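Local coordinates for cell surface protein (Faecalibacterium prausnitzii A2-165, PDB 4GT6) that is of unknown function but, as an extracellular leucine-rich repeat protein of the BspA type, probably binds other proteins, at residues A[149-154]-A[176-181]; A[170-175]-A[190-195]; A[234-239]-A[255-260]; A[247-252]-A[268-273]. All coordinates share one frame; numbering follows the deposited sequence.

In the fold
From the N terminus, contact 1 closes a loop, returning the chain at 176-181 to lie against 149-154, one repeat turn earlier. Contact 2 opens inside that loop, at 170-175, and closes beyond it at 190-195, so the two cross; strands 150-151 and 173-174 are neighbours in one parallel sheet. After both have closed, contact 3 opens at 234-239 and pairs strand 233-237 with 253-256. Contact 4 starts within the loop of contact 3, at 247-252, and ends past it at 268-273, crossing in turn and pairing strands 246-248 and 269-271 of a different sheet. These two touch through Ile256 with Ile249 and Tyr238 with Phe247.

Contact 1 (A[149-154]-A[176-181]); sequences TSVADG and ERAFTG. With EDO (1,2-ethanediol), chain G.
The carbonyl oxygen of Glu176 is met by two groups of the preceding turn. Gly154 N donates to Glu176 O over 2.9 Å, lying in the carbonyl plane with an angle of 146° at the hydrogen, while Asp153 CA approaches the same Glu176 O at 3.3 Å as a CH donor. A second CH contact, straighter at 164°, runs from Gly154 CA to Arg177 O, which heads a type I turn ending at Thr180. Gly154 has a positive phi, a conformation that suits a glycine, and both its N and its CA meet the other segment. On the buried side Val151 does the packing with one branch. With chi1 at 177°, CG1 stands opposite the backbone N and reaches Ala178 CB at 3.7 Å; the same Val151 CG1 comes obliquely to Phe179 CZ at 4.2 Å. Away from this core, Arg177 bends at chi3 and its NH1 donates to O1 of an ethanediol, probably from the crystallisation liquor, at 2.7 Å. Asp153 turns its carboxylate elsewhere, to Ser130. The contact thus joins the end of strand 150-151 to the loop that follows strand 173-174, its neighbour in the parallel sheet, and the Phe179 ring meets that of Phe201, the planes nearly parallel.

Contact 2 (A[170-175]-A[190-195]); sequences SVTAIE and PAKVTR
Thr172 O and Ile174 N join the backbones in a parallel sense, Thr172 O taking the N-H of Thr194 at 2.8 Å and Ile174 N giving its own to Arg195 O at 2.9 Å; both bonds are close to straight (173° and 168°). Beyond them, Glu175 and Arg195 form a salt bridge. Arg195 presents its guanidinium side-on: NE donates to Glu175 OE1 at 2.9 Å and NH2 to Glu175 OE2, also at 2.9 Å. Each oxygen uses its syn lone pair, and the two planes are nearly coplanar, so the paired bonds fix the rotation of both groups. The bend at chi2 of Glu175 (-63°) and that at chi3 of Arg195 turn the charged ends together, while Ala173 CB lies over one guanidinium face, 3.6 Å from Arg195 NH2. Towards the interior, Val171 and Val193 run abreast, with Val171 CG1 at 4.0 Å from Val193 CG2, and Ile174 CD1 meets the same Val193 CG2. Water supplements the pairing: one molecule bridges Val171 O and Lys192 N, and another joins Thr172 O, already bonded to Thr194 N, to the Thr194 hydroxyl. The salt bridge is a feature of this pair of turns; turns stacked through short parallel strands, with aliphatic residues inside, are characteristic of the leucine-rich repeat solenoid.

Contact 3 (A[234-239]-A[255-260]); sequences ALIRYP and RIETHA. With EDO (1,2-ethanediol), chain L; EDO (1,2-ethanediol), chain B.
Ile236 carries CG1 between its backbone N and carbonyl carbon (chi1 69°), a rotation that puts CG2 opposite the carbonyl carbon and against Glu257 CB, at 3.9 Å. In Glu257 itself CG is swung opposite the backbone N and the chain folds at chi2, turning the carboxylate back to Arg255. The setting is a parallel strand pair of the leucine-rich repeat solenoid, 233-237 beside 253-256, where Leu235 N donates to Arg255 O and Glu257 N to Leu235 O. On its other edge the first strand is antiparallel to 224-227, and there Ile236 and Arg237 both face Leu224 in a classic beta bulge. The second strand runs into a type II turn from Glu257 to Ala260, whose last residue packs against the first segment: Ala260 CB touches Leu235 CD2 at 3.7 Å. Arg255 holds Glu257 side-on, NE to OE1 at 2.7 Å and NH2 to OE2, and Glu257 OE2 also accepts Thr258 N from the same face of its plane, three bonds in all, two of them on OE2, which should restrain the carboxylate. Two waters bridge Ile236 O to the turn, one to Thr258 O and the other to His259 O. Arg237 lays one guanidinium face over the carbonyls of His259 and Ala260 and gives NE and NH2 to Tyr238 O, while its NH1 has a salt bridge to Asp262. Just beside that group, Tyr238 N donates to Ala260 O at 2.8 Å, almost straight at 173°.

Contact 4 (A[247-252]-A[268-273]); sequences FKIPNG and ASVKMP. With EDO (1,2-ethanediol), chain I.
Ile249 reaches across to 268-273 with every carbon of its side chain. Its CB sits 3.5 Å from Lys271 O and also lies against the proline ring, 3.7 Å from Pro273 CD. From there the branches divide: CG2, opposite the backbone N, stays with Pro273 CD, whereas CG1 (chi1 -66°) passes by Lys271 O. At the tip, Ile249 CD1 stands 4.1 Å from CG of Met272, a selenomethionine whose side chain runs alongside, and equally far from Val270 CG2. Ile256, on strand 253-256 of another sheet, also touches Ile249 and Met272, so the tip ends in the hydrophobic interior. Such inward aliphatic residues, on and just after parallel strands of successive turns, are the core of a leucine-rich repeat solenoid; here 247-251 and 269-273 run almost exactly parallel, 3° apart. Their backbones are joined by Phe247 N to Ser269 O, Lys271 N to Phe247 O, and Ile249 N to Lys271 O, the last at 2.8 Å. A water that donates to Phe247 O also meets Ser269 OG. On the outer face Lys248 and Lys271 touch through their aliphatic parts, Lys248 CG to Lys271 CB at 4.1 Å, while the ammonium of Lys271 goes to Glu294 on the following strand. Past the strands, Pro273 takes over the packing: its CD lies 3.3 Å from Ile249 O, its CG 3.4 Å from Pro250 O, and its CB rests on Asn251 CA.

Contact 1 (A[149-154]-A[176-181])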
loop_
_atom_site.group_PDB
_atom_site.type_symbol
_atom_site.label_atom_id
_atom_site.label_comp_id
_atom_site.label_asym_id
_atom_site.label_seq_id
_atom_site.Cartn_x
_atom_site.Cartn_y
_atom_site.Cartn_z
ATOM N N THR A 149 -16.541 -4.239 -5.101
ATOM C CA THR A 149 -16.544 -2.967 -5.865
ATOM C C THR A 149 -15.372 -2.047 -5.543
ATOM O O THR A 149 -15.197 -1.028 -6.219
ATOM C CB THR A 149 -17.890 -2.240 -5.709
ATOM O OG1 THR A 149 -18.145 -2.030 -4.311
ATOM C CG2 THR A 149 -19.048 -3.036 -6.346
ATOM N N SER A 150 -14.560 -2.381 -4.544
ATOM C CA SER A 150 -13.340 -1.607 -4.297
ATOM C C SER A 150 -12.328 -2.405 -3.522
ATOM O O SER A 150 -12.677 -3.364 -2.838
ATOM C CB SER A 150 -13.623 -0.289 -3.572
ATOM O OG SER A 150 -14.113 -0.503 -2.263
ATOM N N VAL A 151 -11.058 -2.012 -3.634
ATOM C CA VAL A 151 -10.004 -2.628 -2.845
ATOM C C VAL A 151 -9.769 -1.615 -1.746
ATOM O O VAL A 151 -9.255 -0.528 -2.030
ATOM C CB VAL A 151 -8.738 -2.968 -3.673
ATOM C CG1 VAL A 151 -7.645 -3.547 -2.760
ATOM C CG2 VAL A 151 -9.079 -3.958 -4.776
ATOM N N ALA A 152 -10.222 -1.917 -0.515
ATOM C CA ALA A 152 -10.166 -0.950 0.597
ATOM C C ALA A 152 -8.717 -0.592 0.972
ATOM O O ALA A 152 -7.783 -1.311 0.609
ATOM C CB ALA A 152 -10.930 -1.483 1.803
ATOM N N ASP A 153 -8.534 0.555 1.627
ATOM C CA ASP A 153 -7.209 1.087 1.950
ATOM C C ASP A 153 -6.350 0.098 2.734
ATOM O O ASP A 153 -6.849 -0.589 3.630
ATOM C CB ASP A 153 -7.303 2.418 2.712
ATOM C CG ASP A 153 -7.992 2.341 4.049
ATOM O OD1 ASP A 153 -9.250 2.321 4.074
ATOM O OD2 ASP A 153 -7.287 2.253 5.064
ATOM N N GLY A 154 -5.093 -0.004 2.323
ATOM C CA GLY A 154 -4.083 -0.848 2.954
ATOM C C GLY A 154 -4.402 -2.326 2.981
ATOM O O GLY A 154 -3.818 -3.056 3.778
ATOM N N GLU A 176 -5.985 4.003 -1.078
ATOM C CA GLU A 176 -4.636 4.316 -0.621
ATOM C C GLU A 176 -3.902 3.125 -0.046
ATOM O O GLU A 176 -4.469 2.392 0.777
ATOM C CB GLU A 176 -4.688 5.392 0.478
ATOM C CG GLU A 176 -4.988 6.786 -0.029
ATOM C CD GLU A 176 -5.005 7.865 1.038
ATOM O OE1 GLU A 176 -4.840 7.530 2.234
ATOM O OE2 GLU A 176 -5.212 9.049 0.676
ATOM N N ARG A 177 -2.623 2.950 -0.460
ATOM C CA ARG A 177 -1.706 1.920 0.062
ATOM C C ARG A 177 -2.234 0.476 -0.102
ATOM O O ARG A 177 -1.713 -0.438 0.544
ATOM C CB ARG A 177 -1.380 2.191 1.563
ATOM C CG ARG A 177 -0.954 3.642 1.861
ATOM C CD ARG A 177 -0.544 3.909 3.312
ATOM N NE ARG A 177 0.540 3.045 3.792
ATOM C CZ ARG A 177 1.827 3.195 3.491
ATOM N NH1 ARG A 177 2.220 4.170 2.681
ATOM N NH2 ARG A 177 2.729 2.356 3.983
ATOM N N ALA A 178 -3.214 0.241 -0.994
ATOM C CA ALA A 178 -3.779 -1.125 -1.145
ATOM C C ALA A 178 -2.721 -2.208 -1.430
ATOM O O ALA A 178 -2.839 -3.307 -0.879
ATOM C CB ALA A 178 -4.827 -1.139 -2.248
ATOM N N PHE A 179 -1.674 -1.906 -2.253
ATOM C CA PHE A 179 -0.645 -2.907 -2.587
ATOM C C PHE A 179 0.741 -2.427 -2.233
ATOM O O PHE A 179 1.722 -2.918 -2.809
ATOM C CB PHE A 179 -0.705 -3.269 -4.091
ATOM C CG PHE A 179 -2.031 -3.878 -4.468
ATOM C CD1 PHE A 179 -2.301 -5.216 -4.201
ATOM C CD2 PHE A 179 -3.039 -3.098 -5.028
ATOM C CE1 PHE A 179 -3.550 -5.768 -4.503
ATOM C CE2 PHE A 179 -4.273 -3.662 -5.377
ATOM C CZ PHE A 179 -4.518 -4.989 -5.114
ATOM N N THR A 180 0.853 -1.476 -1.286
ATOM C CA THR A 180 2.189 -1.000 -0.878
ATOM C C THR A 180 3.090 -2.165 -0.452
ATOM O O THR A 180 2.665 -3.016 0.333
ATOM C CB THR A 180 2.076 -0.008 0.303
ATOM O OG1 THR A 180 1.364 1.140 -0.103
ATOM C CG2 THR A 180 3.432 0.430 0.845
ATOM N N GLY A 181 4.316 -2.201 -0.971
ATOM C CA GLY A 181 5.310 -3.170 -0.523
ATOM C C GLY A 181 5.097 -4.616 -0.912
ATOM O O GLY A 181 5.785 -5.489 -0.377
HETATM C C1 EDO G . 5.817 5.192 2.185
HETATM O O1 EDO G . 4.502 5.616 2.509
HETATM C C2 EDO G . 5.791 4.557 0.774
HETATM O O2 EDO G . 5.044 3.366 0.800
#

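Contact 2 (A[170-175]-A[190-195])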
loop_
_atom_site.group_PDB
_atom_site.type_symbol
_atom_site.label_atom_id
_atom_site.label_comp_id
_atom_site.label_asym_id
_atom_site.label_seq_id
_atom_site.Cartn_x
_atom_site.Cartn_y
_atom_site.Cartn_z
ATOM N N SER A 170 -15.798 -5.568 -11.575
ATOM C CA SER A 170 -16.647 -4.770 -10.690
ATOM C C SER A 170 -15.869 -3.732 -9.849
ATOM O O SER A 170 -16.496 -2.842 -9.277
ATOM C CB SER A 170 -17.459 -5.692 -9.773
ATOM O OG SER A 170 -16.630 -6.604 -9.070
ATOM N N VAL A 171 -14.517 -3.823 -9.776
ATOM C CA VAL A 171 -13.749 -2.897 -8.938
ATOM C C VAL A 171 -13.740 -1.486 -9.572
ATOM O O VAL A 171 -13.360 -1.328 -10.740
ATOM C CB VAL A 171 -12.320 -3.438 -8.630
ATOM C CG1 VAL A 171 -11.379 -2.322 -8.153
ATOM C CG2 VAL A 171 -12.389 -4.533 -7.569
ATOM N N THR A 172 -14.175 -0.481 -8.795
ATOM C CA THR A 172 -14.188 0.911 -9.270
ATOM C C THR A 172 -13.121 1.757 -8.574
ATOM O O THR A 172 -12.888 2.901 -8.991
ATOM C CB THR A 172 -15.567 1.573 -9.088
ATOM O OG1 THR A 172 -15.778 1.853 -7.700
ATOM C CG2 THR A 172 -16.702 0.740 -9.668
ATOM N N ALA A 173 -12.532 1.239 -7.485
ATOM C CA ALA A 173 -11.529 1.995 -6.741
ATOM C C ALA A 173 -10.500 1.099 -6.130
ATOM O O ALA A 173 -10.826 0.018 -5.644
ATOM C CB ALA A 173 -12.182 2.850 -5.645
ATOM N N ILE A 174 -9.243 1.544 -6.169
ATOM C CA ILE A 174 -8.110 0.885 -5.504
ATOM C C ILE A 174 -7.652 1.924 -4.512
ATOM O O ILE A 174 -7.048 2.919 -4.911
ATOM C CB ILE A 174 -7.009 0.411 -6.483
ATOM C CG1 ILE A 174 -7.566 -0.568 -7.521
ATOM C CG2 ILE A 174 -5.809 -0.188 -5.711
ATOM C CD1 ILE A 174 -6.586 -0.786 -8.734
ATOM N N GLU A 175 -7.954 1.730 -3.224
ATOM C CA GLU A 175 -7.731 2.799 -2.250
ATOM C C GLU A 175 -6.270 2.949 -1.834
ATOM O O GLU A 175 -5.414 2.145 -2.209
ATOM C CB GLU A 175 -8.671 2.662 -1.017
ATOM C CG GLU A 175 -10.171 2.573 -1.345
ATOM C CD GLU A 175 -10.863 3.746 -2.036
ATOM O OE1 GLU A 175 -10.184 4.729 -2.415
ATOM O OE2 GLU A 175 -12.099 3.671 -2.219
ATOM N N PRO A 190 -8.589 -2.928 -14.013
ATOM C CA PRO A 190 -9.821 -3.197 -14.783
ATOM C C PRO A 190 -10.491 -1.900 -15.266
ATOM O O PRO A 190 -10.231 -0.807 -14.738
ATOM C CB PRO A 190 -10.687 -4.008 -13.818
ATOM C CG PRO A 190 -10.152 -3.744 -12.469
ATOM C CD PRO A 190 -8.714 -3.333 -12.597
ATOM N N ALA A 191 -11.352 -2.018 -16.305
ATOM C CA ALA A 191 -12.012 -0.898 -16.996
ATOM C C ALA A 191 -12.778 0.086 -16.122
ATOM O O ALA A 191 -12.758 1.280 -16.416
ATOM C CB ALA A 191 -12.951 -1.425 -18.077
ATOM N N LYS A 192 -13.424 -0.387 -15.049
ATOM C CA LYS A 192 -14.266 0.491 -14.232
ATOM C C LYS A 192 -13.522 1.252 -13.133
ATOM O O LYS A 192 -14.157 1.992 -12.384
ATOM C CB LYS A 192 -15.411 -0.327 -13.626
ATOM C CG LYS A 192 -16.497 -0.599 -14.678
ATOM C CD LYS A 192 -17.384 -1.799 -14.359
ATOM C CE LYS A 192 -17.974 -1.804 -12.970
ATOM N NZ LYS A 192 -19.448 -1.707 -12.999
ATOM N N VAL A 193 -12.200 1.105 -13.035
ATOM C CA VAL A 193 -11.470 1.834 -12.000
ATOM C C VAL A 193 -11.495 3.358 -12.292
ATOM O O VAL A 193 -11.022 3.805 -13.352
ATOM C CB VAL A 193 -10.028 1.299 -11.830
ATOM C CG1 VAL A 193 -9.232 2.218 -10.879
ATOM C CG2 VAL A 193 -10.056 -0.146 -11.292
ATOM N N THR A 194 -12.042 4.144 -11.353
ATOM C CA THR A 194 -12.103 5.611 -11.508
ATOM C C THR A 194 -11.330 6.319 -10.399
ATOM O O THR A 194 -11.225 7.557 -10.415
ATOM C CB THR A 194 -13.548 6.127 -11.574
ATOM O OG1 THR A 194 -14.215 5.746 -10.367
ATOM C CG2 THR A 194 -14.293 5.647 -12.835
ATOM N N ARG A 195 -10.777 5.541 -9.443
ATOM C CA ARG A 195 -9.967 6.102 -8.365
ATOM C C ARG A 195 -8.866 5.138 -7.973
ATOM O O ARG A 195 -9.117 3.957 -7.724
ATOM C CB ARG A 195 -10.824 6.464 -7.126
ATOM C CG ARG A 195 -9.983 6.908 -5.907
ATOM C CD ARG A 195 -10.827 7.553 -4.820
ATOM N NE ARG A 195 -11.688 6.574 -4.150
ATOM C CZ ARG A 195 -12.992 6.438 -4.368
ATOM N NH1 ARG A 195 -13.612 7.231 -5.236
ATOM N NH2 ARG A 195 -13.683 5.505 -3.730
HETATM O O HOH W 1 -18.936 -1.960 -9.979
HETATM O O HOH W 2 -13.157 -2.464 -13.023
HETATM O O HOH W 3 -14.609 4.832 -7.631
#

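Contact 3 (A[234-239]-A[255-260])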
loop_
_atom_site.group_PDB
_atom_site.type_symbol
_atom_site.label_atom_id
_atom_site.label_comp_id
_atom_site.label_asym_id
_atom_site.label_seq_id
_atom_site.Cartn_x
_atom_site.Cartn_y
_atom_site.Cartn_z
ATOM N N ALA A 234 -1.146 12.693 -14.231
ATOM C CA ALA A 234 -0.186 12.547 -13.141
ATOM C C ALA A 234 0.469 11.193 -13.351
ATOM O O ALA A 234 -0.243 10.209 -13.599
ATOM C CB ALA A 234 -0.877 12.613 -11.767
ATOM N N LEU A 235 1.800 11.120 -13.275
ATOM C CA LEU A 235 2.488 9.830 -13.395
ATOM C C LEU A 235 2.428 9.172 -12.018
ATOM O O LEU A 235 2.930 9.746 -11.052
ATOM C CB LEU A 235 3.956 10.041 -13.857
ATOM C CG LEU A 235 4.678 8.804 -14.404
ATOM C CD1 LEU A 235 5.843 9.227 -15.296
ATOM C CD2 LEU A 235 5.235 7.890 -13.273
ATOM N N ILE A 236 1.791 7.997 -11.913
ATOM C CA ILE A 236 1.622 7.418 -10.583
ATOM C C ILE A 236 2.486 6.166 -10.344
ATOM O O ILE A 236 2.866 5.941 -9.190
ATOM C CB ILE A 236 0.126 7.201 -10.235
ATOM C CG1 ILE A 236 -0.541 6.096 -11.059
ATOM C CG2 ILE A 236 -0.697 8.576 -10.274
ATOM C CD1 ILE A 236 -1.969 5.784 -10.598
ATOM N N ARG A 237 2.842 5.377 -11.394
ATOM C CA ARG A 237 3.678 4.202 -11.167
ATOM C C ARG A 237 4.521 3.841 -12.394
ATOM O O ARG A 237 3.995 3.436 -13.436
ATOM C CB ARG A 237 2.824 2.972 -10.742
ATOM C CG ARG A 237 3.612 1.701 -10.443
ATOM C CD ARG A 237 4.359 1.774 -9.104
ATOM N NE ARG A 237 5.750 2.226 -9.276
ATOM C CZ ARG A 237 6.617 2.373 -8.278
ATOM N NH1 ARG A 237 6.229 2.200 -7.018
ATOM N NH2 ARG A 237 7.883 2.695 -8.532
ATOM N N TYR A 238 5.836 4.001 -12.244
ATOM C CA TYR A 238 6.829 3.548 -13.215
ATOM C C TYR A 238 7.297 2.175 -12.706
ATOM O O TYR A 238 7.619 2.073 -11.525
ATOM C CB TYR A 238 7.974 4.550 -13.335
ATOM C CG TYR A 238 9.006 4.152 -14.371
ATOM C CD1 TYR A 238 10.078 3.322 -14.035
ATOM C CD2 TYR A 238 8.950 4.655 -15.666
ATOM C CE1 TYR A 238 11.032 2.955 -14.985
ATOM C CE2 TYR A 238 9.913 4.320 -16.617
ATOM C CZ TYR A 238 10.952 3.469 -16.270
ATOM O OH TYR A 238 11.886 3.127 -17.213
ATOM N N PRO A 239 7.331 1.111 -13.539
ATOM C CA PRO A 239 7.658 -0.230 -13.001
ATOM C C PRO A 239 9.116 -0.321 -12.562
ATOM O O PRO A 239 10.002 -0.022 -13.347
ATOM C CB PRO A 239 7.323 -1.204 -14.153
ATOM C CG PRO A 239 6.984 -0.373 -15.332
ATOM C CD PRO A 239 6.993 1.080 -14.978
ATOM N N ARG A 255 2.178 16.270 -13.046
ATOM C CA ARG A 255 2.655 15.891 -11.717
ATOM C C ARG A 255 3.300 14.520 -11.731
ATOM O O ARG A 255 2.826 13.617 -12.420
ATOM C CB ARG A 255 1.434 15.884 -10.749
ATOM C CG ARG A 255 1.705 15.223 -9.362
ATOM C CD ARG A 255 0.820 15.753 -8.257
ATOM N NE ARG A 255 1.075 15.078 -6.975
ATOM C CZ ARG A 255 1.831 15.560 -5.989
ATOM N NH1 ARG A 255 2.463 16.718 -6.129
ATOM N NH2 ARG A 255 1.965 14.880 -4.855
ATOM N N ILE A 256 4.371 14.367 -10.944
ATOM C CA ILE A 256 4.982 13.073 -10.657
ATOM C C ILE A 256 4.472 12.773 -9.256
ATOM O O ILE A 256 4.845 13.484 -8.314
ATOM C CB ILE A 256 6.534 13.042 -10.758
ATOM C CG1 ILE A 256 7.025 13.461 -12.149
ATOM C CG2 ILE A 256 7.042 11.629 -10.397
ATOM C CD1 ILE A 256 8.503 13.961 -12.139
ATOM N N GLU A 257 3.577 11.779 -9.118
ATOM C CA GLU A 257 2.947 11.496 -7.838
ATOM C C GLU A 257 3.959 10.844 -6.845
ATOM O O GLU A 257 5.053 10.417 -7.236
ATOM C CB GLU A 257 1.663 10.661 -8.042
ATOM C CG GLU A 257 0.695 10.631 -6.860
ATOM C CD GLU A 257 0.445 11.974 -6.200
ATOM O OE1 GLU A 257 -0.317 12.779 -6.783
ATOM O OE2 GLU A 257 1.093 12.265 -5.167
ATOM N N THR A 258 3.617 10.866 -5.558
ATOM C CA THR A 258 4.467 10.344 -4.489
ATOM C C THR A 258 4.894 8.903 -4.800
ATOM O O THR A 258 4.079 8.094 -5.252
ATOM C CB THR A 258 3.776 10.486 -3.113
ATOM O OG1 THR A 258 4.656 10.016 -2.084
ATOM C CG2 THR A 258 2.450 9.744 -3.021
ATOM N N HIS A 259 6.197 8.610 -4.609
ATOM C CA HIS A 259 6.821 7.289 -4.823
ATOM C C HIS A 259 6.575 6.708 -6.240
ATOM O O HIS A 259 6.662 5.489 -6.414
ATOM C CB HIS A 259 6.333 6.310 -3.713
ATOM C CG HIS A 259 6.682 6.798 -2.336
ATOM N ND1 HIS A 259 5.714 7.266 -1.459
ATOM C CD2 HIS A 259 7.896 6.924 -1.749
ATOM C CE1 HIS A 259 6.368 7.655 -0.370
ATOM N NE2 HIS A 259 7.680 7.445 -0.490
ATOM N N ALA A 260 6.306 7.568 -7.265
ATOM C CA ALA A 260 5.996 7.048 -8.610
ATOM C C ALA A 260 7.171 6.272 -9.214
ATOM O O ALA A 260 6.957 5.343 -9.995
ATOM C CB ALA A 260 5.586 8.188 -9.553
HETATM C C1 EDO L . 2.863 10.325 1.375
HETATM O O1 EDO L . 3.620 9.747 0.324
HETATM C C2 EDO L . 2.157 11.627 0.955
HETATM O O2 EDO L . 1.041 11.312 0.157
HETATM C C1 EDO B . 3.629 15.818 -1.475
HETATM O O1 EDO B . 3.521 14.496 -2.015
HETATM C C2 EDO B . 4.321 16.783 -2.471
HETATM O O2 EDO B . 3.371 17.382 -3.338
HETATM O O HOH W 4 2.274 7.609 -7.122
HETATM O O HOH W 5 3.851 4.248 -7.030
#

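Contact 4 (A[247-252]-A[268-273])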
loop_
_atom_site.group_PDB
_atom_site.type_symbol
_atom_site.label_atom_id
_atom_site.label_comp_id
_atom_site.label_asym_id
_atom_site.label_seq_id
_atom_site.Cartn_x
_atom_site.Cartn_y
_atom_site.Cartn_z
ATOM N N PHE A 247 14.438 7.323 -19.381
ATOM C CA PHE A 247 13.002 7.540 -19.552
ATOM C C PHE A 247 12.752 9.025 -19.672
ATOM O O PHE A 247 13.349 9.801 -18.942
ATOM C CB PHE A 247 12.163 6.924 -18.409
ATOM C CG PHE A 247 10.666 7.106 -18.621
ATOM C CD1 PHE A 247 10.007 6.456 -19.668
ATOM C CD2 PHE A 247 9.922 7.943 -17.788
ATOM C CE1 PHE A 247 8.631 6.638 -19.875
ATOM C CE2 PHE A 247 8.536 8.084 -17.965
ATOM C CZ PHE A 247 7.904 7.452 -19.021
ATOM N N LYS A 248 11.916 9.423 -20.626
ATOM C CA LYS A 248 11.501 10.811 -20.774
ATOM C C LYS A 248 10.023 10.866 -20.421
ATOM O O LYS A 248 9.190 10.233 -21.084
ATOM C CB LYS A 248 11.756 11.366 -22.196
ATOM C CG LYS A 248 11.319 12.837 -22.343
ATOM C CD LYS A 248 11.640 13.416 -23.739
ATOM C CE LYS A 248 10.665 12.988 -24.842
ATOM N NZ LYS A 248 11.247 13.262 -26.203
ATOM N N ILE A 249 9.695 11.618 -19.378
ATOM C CA ILE A 249 8.291 11.771 -18.966
ATOM C C ILE A 249 7.569 12.561 -20.085
ATOM O O ILE A 249 8.055 13.612 -20.502
ATOM C CB ILE A 249 8.199 12.466 -17.589
ATOM C CG1 ILE A 249 8.817 11.554 -16.490
ATOM C CG2 ILE A 249 6.731 12.838 -17.259
ATOM C CD1 ILE A 249 9.104 12.288 -15.156
ATOM N N PRO A 250 6.417 12.074 -20.589
ATOM C CA PRO A 250 5.768 12.775 -21.711
ATOM C C PRO A 250 5.277 14.168 -21.380
ATOM O O PRO A 250 4.794 14.445 -20.272
ATOM C CB PRO A 250 4.560 11.898 -22.055
ATOM C CG PRO A 250 4.864 10.551 -21.474
ATOM C CD PRO A 250 5.748 10.791 -20.278
ATOM N N ASN A 251 5.367 15.031 -22.383
ATOM C CA ASN A 251 4.747 16.347 -22.337
ATOM C C ASN A 251 3.230 16.114 -22.112
ATOM O O ASN A 251 2.663 15.194 -22.703
ATOM C CB ASN A 251 4.998 17.073 -23.661
ATOM C CG ASN A 251 4.359 18.424 -23.744
ATOM O OD1 ASN A 251 4.260 19.133 -22.746
ATOM N ND2 ASN A 251 3.921 18.814 -24.944
ATOM N N GLY A 252 2.619 16.887 -21.227
ATOM C CA GLY A 252 1.209 16.699 -20.885
ATOM C C GLY A 252 1.040 16.117 -19.490
ATOM O O GLY A 252 -0.080 16.067 -18.966
ATOM N N ALA A 268 18.641 4.958 -15.139
ATOM C CA ALA A 268 19.883 5.732 -14.966
ATOM C C ALA A 268 19.712 7.216 -15.310
ATOM O O ALA A 268 20.471 8.054 -14.818
ATOM C CB ALA A 268 20.999 5.133 -15.828
ATOM N N SER A 269 18.723 7.541 -16.153
ATOM C CA SER A 269 18.522 8.911 -16.601
ATOM C C SER A 269 17.043 9.222 -16.694
ATOM O O SER A 269 16.311 8.444 -17.280
ATOM C CB SER A 269 19.176 9.092 -17.972
ATOM O OG SER A 269 18.961 10.397 -18.484
ATOM N N VAL A 270 16.604 10.358 -16.147
ATOM C CA VAL A 270 15.194 10.736 -16.271
ATOM C C VAL A 270 15.118 12.181 -16.792
ATOM O O VAL A 270 15.949 13.017 -16.424
ATOM C CB VAL A 270 14.371 10.513 -14.965
ATOM C CG1 VAL A 270 14.863 11.385 -13.806
ATOM C CG2 VAL A 270 12.863 10.695 -15.199
ATOM N N LYS A 271 14.123 12.457 -17.664
ATOM C CA LYS A 271 13.905 13.798 -18.200
ATOM C C LYS A 271 12.461 14.194 -17.946
ATOM O O LYS A 271 11.553 13.399 -18.185
ATOM C CB LYS A 271 14.275 13.881 -19.689
ATOM C CG LYS A 271 15.783 13.769 -19.878
ATOM C CD LYS A 271 16.252 13.764 -21.320
ATOM C CE LYS A 271 17.742 13.511 -21.405
ATOM N NZ LYS A 271 18.536 14.508 -20.630
HETATM N N MSE A 272 12.259 15.393 -17.383
HETATM C CA MSE A 272 10.922 15.922 -17.065
HETATM C C MSE A 272 10.540 16.988 -18.066
HETATM O O MSE A 272 11.358 17.876 -18.291
HETATM C CB MSE A 272 10.881 16.597 -15.671
HETATM C CG MSE A 272 11.182 15.725 -14.545
HETATM SE SE MSE A 272 10.951 16.831 -12.976
HETATM C CE MSE A 272 12.240 15.788 -11.971
ATOM N N PRO A 273 9.282 16.999 -18.571
ATOM C CA PRO A 273 8.841 18.112 -19.410
ATOM C C PRO A 273 8.517 19.319 -18.526
ATOM O O PRO A 273 8.234 19.138 -17.318
ATOM C CB PRO A 273 7.569 17.550 -20.077
ATOM C CG PRO A 273 6.974 16.668 -19.019
ATOM C CD PRO A 273 8.178 16.045 -18.310
HETATM C C1 EDO I . 13.455 20.410 -19.289
HETATM O O1 EDO I . 12.039 20.345 -19.360
HETATM C C2 EDO I . 13.942 21.870 -19.516
HETATM O O2 EDO I . 13.499 22.707 -18.455
HETATM O O HOH W 6 16.191 10.401 -19.992
#